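PDB 6GUP: siderophore biosynthesis lipase/esterase, putative from Aspergillus fumigatus, which hydrolyses the ester bonds of the siderophore fusarinine C, working as a homodimeric alpha/beta-hydrolase that leaves triacetylfusarinine C uncut. Local coordinates for residues S76-R88 / H226-T238. Residues are numbered along the deposited sequence; the frame is centred on the assembly and turned at random.
Sequences SSYQSWGLGHLDR and HTPLSARRFLSLT
W81 O meets the start of helix 231-238 at its N-cap residue, S230, and so ties the loop between helices 75-78 and 86-108 of the alpha/beta-hydrolase core to a segment inserted between core strands 159-163 and 278-283. Two donors of S230 grip W81 O: OG at 2.6 Å, and the backbone N through a bond with an N-H...O angle of 154°. With chi1 at 71°, S230 OG sits between its own N and carbonyl carbon, where it reaches W81 O and also accepts the capping bond from R233 N.

R233 runs along the loop from the first turn of this helix. R233 CB lies 3.1 Å from W81 O, CG lies over the loop with W81 O nearer to it than G82 O, and CD rests against the W81 carbonyl. R233 NE comes no nearer than 3.9 Å to S80 O, with no hydrogen bond. At the tip, R233 NH1 approaches H85 CE1 to 3.4 Å, the imidazole and guanidinium planes 76° apart; its charge is met by a salt bridge to D249.

L83 packs against the same helix, placing CD1 beside S236 and CD2 near R232 O. The indole of W81 takes P228 CG at its edge, near the ring plane, and also packs on L213 of the second subunit. Beyond P228, S80 OG donates a 2.7 Å hydrogen bond to T227 OG1.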
# COMPACT_ATOMS: atom_id res chain seq x y z
N SER A 76 5.33 1.97 -6.05
CA SER A 76 6.12 2.84 -5.18
C SER A 76 5.46 3.15 -3.83
O SER A 76 6.15 3.59 -2.90
CB SER A 76 6.45 4.14 -5.90
OG SER A 76 7.18 3.87 -7.08
N SER A 77 4.14 2.96 -3.72
CA SER A 77 3.45 2.97 -2.43
C SER A 77 4.04 1.93 -1.47
O SER A 77 4.23 2.20 -0.29
CB SER A 77 1.95 2.70 -2.60
OG SER A 77 1.37 3.58 -3.55
N TYR A 78 4.33 0.74 -2.01
CA TYR A 78 4.89 -0.37 -1.24
C TYR A 78 6.43 -0.39 -1.26
O TYR A 78 7.05 -0.80 -0.28
CB TYR A 78 4.31 -1.70 -1.74
CG TYR A 78 2.79 -1.71 -1.78
CD1 TYR A 78 2.03 -1.85 -0.62
CD2 TYR A 78 2.10 -1.56 -2.99
CE1 TYR A 78 0.65 -1.85 -0.65
CE2 TYR A 78 0.71 -1.56 -3.03
CZ TYR A 78 -0.01 -1.71 -1.86
OH TYR A 78 -1.39 -1.71 -1.89
N GLN A 79 7.03 0.06 -2.36
CA GLN A 79 8.50 0.19 -2.46
C GLN A 79 8.88 1.67 -2.47
O GLN A 79 9.28 2.23 -3.50
CB GLN A 79 9.03 -0.52 -3.72
CG GLN A 79 8.37 -1.86 -4.02
CD GLN A 79 9.11 -2.68 -5.06
OE1 GLN A 79 10.33 -2.55 -5.23
NE2 GLN A 79 8.38 -3.53 -5.78
N SER A 80 8.77 2.30 -1.30
CA SER A 80 9.05 3.74 -1.14
C SER A 80 10.53 4.09 -0.94
O SER A 80 10.88 5.27 -0.86
CB SER A 80 8.23 4.28 0.03
OG SER A 80 8.55 3.61 1.24
N TRP A 81 11.40 3.08 -0.89
CA TRP A 81 12.83 3.25 -0.57
C TRP A 81 13.74 3.28 -1.80
O TRP A 81 14.92 3.59 -1.67
CB TRP A 81 13.31 2.15 0.41
CG TRP A 81 12.63 0.85 0.22
CD1 TRP A 81 11.58 0.37 0.95
CD2 TRP A 81 12.90 -0.13 -0.79
NE1 TRP A 81 11.19 -0.85 0.46
CE2 TRP A 81 11.98 -1.18 -0.60
CE3 TRP A 81 13.83 -0.22 -1.83
CZ2 TRP A 81 11.96 -2.32 -1.42
CZ3 TRP A 81 13.82 -1.35 -2.64
CH2 TRP A 81 12.89 -2.39 -2.43
N GLY A 82 13.20 2.98 -2.99
CA GLY A 82 14.01 2.84 -4.21
C GLY A 82 14.08 4.08 -5.09
O GLY A 82 13.11 4.85 -5.18
N LEU A 83 15.23 4.27 -5.75
CA LEU A 83 15.42 5.32 -6.77
C LEU A 83 15.01 4.78 -8.14
O LEU A 83 14.98 3.56 -8.35
CB LEU A 83 16.90 5.76 -6.80
CG LEU A 83 17.45 6.68 -7.90
CD1 LEU A 83 16.92 8.10 -7.81
CD2 LEU A 83 18.98 6.70 -7.85
N GLY A 84 14.69 5.69 -9.05
CA GLY A 84 14.32 5.33 -10.42
C GLY A 84 12.90 4.82 -10.47
O GLY A 84 12.61 3.83 -11.15
N HIS A 85 12.01 5.50 -9.74
CA HIS A 85 10.63 5.05 -9.55
C HIS A 85 9.58 5.84 -10.35
O HIS A 85 8.47 5.35 -10.54
CB HIS A 85 10.28 5.08 -8.05
CG HIS A 85 10.08 6.46 -7.49
ND1 HIS A 85 11.12 7.21 -6.98
CD2 HIS A 85 8.97 7.21 -7.35
CE1 HIS A 85 10.65 8.37 -6.56
NE2 HIS A 85 9.34 8.40 -6.78
N LEU A 86 9.92 7.05 -10.80
CA LEU A 86 8.95 7.93 -11.47
C LEU A 86 8.42 7.40 -12.81
O LEU A 86 7.27 7.67 -13.15
CB LEU A 86 9.52 9.34 -11.67
CG LEU A 86 9.62 10.28 -10.45
CD1 LEU A 86 10.09 11.65 -10.90
CD2 LEU A 86 8.29 10.40 -9.72
N ASP A 87 9.25 6.67 -13.56
CA ASP A 87 8.80 6.06 -14.83
C ASP A 87 7.69 5.03 -14.61
O ASP A 87 6.70 5.01 -15.35
CB ASP A 87 9.97 5.42 -15.59
CG ASP A 87 10.85 6.43 -16.32
OD1 ASP A 87 10.46 7.61 -16.46
OD2 ASP A 87 11.94 6.03 -16.78
N ARG A 88 7.87 4.17 -13.61
CA ARG A 88 6.87 3.16 -13.26
C ARG A 88 5.60 3.78 -12.66
O ARG A 88 4.49 3.34 -12.96
CB ARG A 88 7.47 2.15 -12.28
CG ARG A 88 6.63 0.91 -12.04
CD ARG A 88 7.30 0.03 -11.00
NE ARG A 88 7.55 0.78 -9.76
CZ ARG A 88 8.53 0.56 -8.88
NH1 ARG A 88 9.42 -0.42 -9.06
NH2 ARG A 88 8.62 1.33 -7.81
N HIS A 226 9.75 10.76 6.39
CA HIS A 226 9.77 9.67 7.38
C HIS A 226 9.42 8.31 6.74
O HIS A 226 8.72 7.48 7.33
CB HIS A 226 8.82 9.99 8.55
CG HIS A 226 9.12 9.25 9.81
ND1 HIS A 226 9.23 7.88 9.87
CD2 HIS A 226 9.32 9.69 11.08
CE1 HIS A 226 9.48 7.50 11.11
NE2 HIS A 226 9.54 8.59 11.87
N THR A 227 9.93 8.10 5.52
CA THR A 227 9.74 6.85 4.78
C THR A 227 11.11 6.15 4.74
O THR A 227 12.14 6.83 4.80
CB THR A 227 9.15 7.10 3.37
OG1 THR A 227 8.97 5.87 2.67
CG2 THR A 227 10.02 8.01 2.52
N PRO A 228 11.13 4.80 4.66
CA PRO A 228 12.41 4.09 4.58
C PRO A 228 13.24 4.48 3.36
O PRO A 228 12.67 4.88 2.34
CB PRO A 228 11.99 2.61 4.50
CG PRO A 228 10.57 2.64 4.03
CD PRO A 228 10.01 3.84 4.72
N LEU A 229 14.56 4.35 3.47
CA LEU A 229 15.47 4.79 2.41
C LEU A 229 16.54 3.75 2.12
O LEU A 229 17.25 3.29 3.02
CB LEU A 229 16.13 6.11 2.79
CG LEU A 229 15.25 7.36 2.82
CD1 LEU A 229 16.03 8.54 3.37
CD2 LEU A 229 14.70 7.70 1.44
N SER A 230 16.66 3.38 0.84
CA SER A 230 17.80 2.63 0.35
C SER A 230 19.00 3.57 0.25
O SER A 230 18.84 4.79 0.24
CB SER A 230 17.50 2.00 -1.02
OG SER A 230 17.44 2.98 -2.04
N ALA A 231 20.19 2.98 0.19
CA ALA A 231 21.43 3.74 0.03
C ALA A 231 21.44 4.55 -1.27
O ALA A 231 21.82 5.72 -1.27
CB ALA A 231 22.63 2.81 0.07
N ARG A 232 21.01 3.92 -2.36
CA ARG A 232 20.94 4.58 -3.66
C ARG A 232 19.95 5.74 -3.69
O ARG A 232 20.23 6.78 -4.28
CB ARG A 232 20.61 3.59 -4.78
CG ARG A 232 21.78 2.71 -5.15
CD ARG A 232 21.47 1.87 -6.39
NE ARG A 232 20.45 0.86 -6.15
CZ ARG A 232 20.07 -0.06 -7.04
NH1 ARG A 232 20.63 -0.12 -8.25
NH2 ARG A 232 19.12 -0.93 -6.72
N ARG A 233 18.80 5.55 -3.05
CA ARG A 233 17.80 6.61 -2.98
C ARG A 233 18.26 7.77 -2.12
O ARG A 233 18.06 8.93 -2.48
CB ARG A 233 16.46 6.10 -2.47
CG ARG A 233 15.37 7.09 -2.80
CD ARG A 233 14.00 6.80 -2.21
NE ARG A 233 13.27 8.07 -2.04
CZ ARG A 233 12.92 8.90 -3.03
NH1 ARG A 233 13.20 8.63 -4.31
NH2 ARG A 233 12.28 10.02 -2.74
N PHE A 234 18.86 7.47 -0.97
CA PHE A 234 19.40 8.49 -0.09
C PHE A 234 20.49 9.34 -0.77
O PHE A 234 20.52 10.56 -0.58
CB PHE A 234 19.93 7.86 1.21
CG PHE A 234 20.63 8.83 2.10
CD1 PHE A 234 19.96 9.49 3.13
CD2 PHE A 234 21.98 9.11 1.91
CE1 PHE A 234 20.61 10.39 3.95
CE2 PHE A 234 22.64 10.01 2.73
CZ PHE A 234 21.96 10.65 3.75
N LEU A 235 21.37 8.69 -1.53
CA LEU A 235 22.44 9.39 -2.26
C LEU A 235 21.92 10.42 -3.25
O LEU A 235 22.53 11.48 -3.43
CB LEU A 235 23.37 8.42 -2.99
CG LEU A 235 24.49 7.75 -2.19
CD1 LEU A 235 25.38 6.96 -3.12
CD2 LEU A 235 25.31 8.76 -1.39
N SER A 236 20.82 10.08 -3.91
CA SER A 236 20.12 11.01 -4.81
C SER A 236 19.74 12.31 -4.10
O SER A 236 19.88 13.40 -4.67
CB SER A 236 18.86 10.35 -5.37
OG SER A 236 18.30 11.12 -6.41
N LEU A 237 19.29 12.19 -2.85
CA LEU A 237 18.81 13.34 -2.08
C LEU A 237 19.91 14.22 -1.48
O LEU A 237 19.67 15.40 -1.23
CB LEU A 237 17.84 12.87 -0.97
CG LEU A 237 16.70 11.93 -1.40
CD1 LEU A 237 15.68 11.71 -0.29
CD2 LEU A 237 16.00 12.41 -2.67
N THR A 238 21.11 13.66 -1.25
CA THR A 238 22.21 14.39 -0.58
C THR A 238 23.44 14.75 -1.42
O THR A 238 24.15 15.69 -1.07
CB THR A 238 22.71 13.62 0.65
OG1 THR A 238 23.26 12.36 0.24
CG2 THR A 238 21.58 13.39 1.61